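Local atomic coordinates of VESB protease (Vibrio cholerae, PDB entry 4LK4), a protein that probably acts as a secreted serine endopeptidase of the trypsin-like S1 family that also carries an Ig-like domain. Residues Gln252-Gly257 with Val264-Thr269. The protein carries 1 engineered substitution. Residues are numbered along the deposited sequence; the frame is centred on the assembly and turned at random.
Sequences QVANLG and VSQSFT
The Phe-268 ring meets Ala-254 obliquely, with its CZ 3.5 Å from Ala-254 CB. Gln-252 O also lies obliquely to this ring, near CE2. Beyond the two segments, Phe-329 packs edge-to-face with the same ring, and Val-315 and Ser-344 touch the Phe-268 side chain. The contact lies between the arms of a beta hairpin, 248-258 and 262-272, in the Ig-like domain. Phe-268 and Gln-252 are buried here. Segments 253-257 and 264-269 run antiparallel, at 159°. Their axes are 8.8 Å apart at closest approach, and at this spacing they meet through side chains. The backbone of 252-257 bonds instead to strand 338-349, through Arg-345, Gln-347 and Asp-349. The CB atoms of Ala-254, Leu-256, Val-264, Gln-266 and Phe-268 are directed toward the opposite segment. CG of Phe-268 stands beside its backbone N (chi1 -72°), which carries the ring toward Ala-254. Further along, Leu-256 and Val-264 pass each other in opposite directions. Gln-266 lies between these two pairs. Its CG lies 3.6 Å from Ala-254 CB, and its OE1 rests 3.7 Å from Leu-256 CD2. A bend at chi2 (65°) turns NE2 of Gln-266 toward the next residue, where it donates to a lone pair of Ser-267 O at 3.2 Å.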
loop_
_atom_site.group_PDB
_atom_site.type_symbol
_atom_site.label_atom_id
_atom_site.label_comp_id
_atom_site.label_asym_id
_atom_site.label_seq_id
_atom_site.Cartn_x
_atom_site.Cartn_y
_atom_site.Cartn_z
ATOM N N GLN A 252 -2.415 12.252 -2.141
ATOM C CA GLN A 252 -1.160 12.096 -1.432
ATOM C C GLN A 252 -0.000 12.754 -2.172
ATOM O O GLN A 252 0.680 13.598 -1.620
ATOM C CB GLN A 252 -0.845 10.627 -1.236
ATOM C CG GLN A 252 0.205 10.368 -0.165
ATOM C CD GLN A 252 0.772 8.950 -0.247
ATOM O OE1 GLN A 252 0.745 8.313 -1.292
ATOM N NE2 GLN A 252 1.315 8.477 0.860
ATOM N N VAL A 253 0.217 12.369 -3.423
ATOM C CA VAL A 253 1.437 12.742 -4.127
ATOM C C VAL A 253 1.026 13.360 -5.426
ATOM O O VAL A 253 0.358 12.736 -6.229
ATOM C CB VAL A 253 2.348 11.522 -4.447
ATOM C CG1 VAL A 253 3.571 11.947 -5.243
ATOM C CG2 VAL A 253 2.816 10.848 -3.183
ATOM N N ALA A 254 1.453 14.581 -5.654
ATOM C CA ALA A 254 1.347 15.162 -6.968
ATOM C C ALA A 254 2.747 15.189 -7.498
ATOM O O ALA A 254 3.555 15.982 -7.056
ATOM C CB ALA A 254 0.771 16.548 -6.868
ATOM N N ASN A 255 3.059 14.268 -8.394
ATOM C CA ASN A 255 4.370 14.261 -9.029
ATOM C C ASN A 255 4.248 14.911 -10.386
ATOM O O ASN A 255 3.715 14.303 -11.294
ATOM C CB ASN A 255 4.921 12.845 -9.203
ATOM C CG ASN A 255 6.342 12.842 -9.768
ATOM O OD1 ASN A 255 6.721 13.705 -10.575
ATOM N ND2 ASN A 255 7.145 11.884 -9.322
ATOM N N LEU A 256 4.764 16.129 -10.524
ATOM C CA LEU A 256 4.639 16.849 -11.771
ATOM C C LEU A 256 5.689 16.443 -12.772
ATOM O O LEU A 256 5.699 16.950 -13.878
ATOM C CB LEU A 256 4.736 18.347 -11.530
ATOM C CG LEU A 256 3.811 18.846 -10.427
ATOM C CD1 LEU A 256 3.691 20.343 -10.547
ATOM C CD2 LEU A 256 2.430 18.188 -10.452
ATOM N N GLY A 257 6.585 15.546 -12.381
ATOM C CA GLY A 257 7.589 15.033 -13.297
ATOM C C GLY A 257 8.466 16.175 -13.744
ATOM O O GLY A 257 8.647 17.145 -13.004
ATOM N N VAL A 264 5.188 26.672 -10.213
ATOM C CA VAL A 264 4.227 25.620 -10.493
ATOM C C VAL A 264 3.268 25.478 -9.329
ATOM O O VAL A 264 3.676 25.463 -8.184
ATOM C CB VAL A 264 4.884 24.253 -10.744
ATOM C CG1 VAL A 264 3.847 23.300 -11.312
ATOM C CG2 VAL A 264 6.049 24.395 -11.712
ATOM N N SER A 265 1.993 25.349 -9.657
ATOM C CA SER A 265 0.916 25.313 -8.690
ATOM C C SER A 265 0.190 23.963 -8.779
ATOM O O SER A 265 0.185 23.313 -9.825
ATOM C CB SER A 265 -0.043 26.480 -8.987
ATOM O OG SER A 265 -1.171 26.461 -8.130
ATOM N N GLN A 266 -0.439 23.554 -7.685
ATOM C CA GLN A 266 -1.148 22.267 -7.659
ATOM C C GLN A 266 -2.113 22.192 -6.489
ATOM O O GLN A 266 -1.735 22.393 -5.374
ATOM C CB GLN A 266 -0.143 21.117 -7.571
ATOM C CG GLN A 266 -0.774 19.740 -7.528
ATOM C CD GLN A 266 -1.504 19.424 -8.813
ATOM O OE1 GLN A 266 -0.957 19.599 -9.898
ATOM N NE2 GLN A 266 -2.749 18.987 -8.701
ATOM N N SER A 267 -3.366 21.898 -6.763
ATOM C CA SER A 267 -4.362 21.711 -5.725
ATOM C C SER A 267 -4.346 20.272 -5.107
ATOM O O SER A 267 -4.012 19.297 -5.784
ATOM C CB SER A 267 -5.733 22.023 -6.327
ATOM O OG SER A 267 -6.747 21.925 -5.348
ATOM N N PHE A 268 -4.695 20.171 -3.824
ATOM C CA PHE A 268 -4.796 18.891 -3.106
ATOM C C PHE A 268 -6.110 18.853 -2.333
ATOM O O PHE A 268 -6.426 19.804 -1.632
ATOM C CB PHE A 268 -3.669 18.741 -2.095
ATOM C CG PHE A 268 -2.335 18.487 -2.697
ATOM C CD1 PHE A 268 -1.603 19.505 -3.208
ATOM C CD2 PHE A 268 -1.809 17.218 -2.726
ATOM C CE1 PHE A 268 -0.354 19.282 -3.745
ATOM C CE2 PHE A 268 -0.562 16.983 -3.266
ATOM C CZ PHE A 268 0.174 18.030 -3.761
ATOM N N THR A 269 -6.863 17.762 -2.428
ATOM C CA THR A 269 -8.159 17.700 -1.758
ATOM C C THR A 269 -8.193 16.669 -0.644
ATOM O O THR A 269 -7.649 15.566 -0.776
ATOM C CB THR A 269 -9.287 17.469 -2.759
ATOM O OG1 THR A 269 -9.267 18.542 -3.703
ATOM C CG2 THR A 269 -10.645 17.440 -2.074
#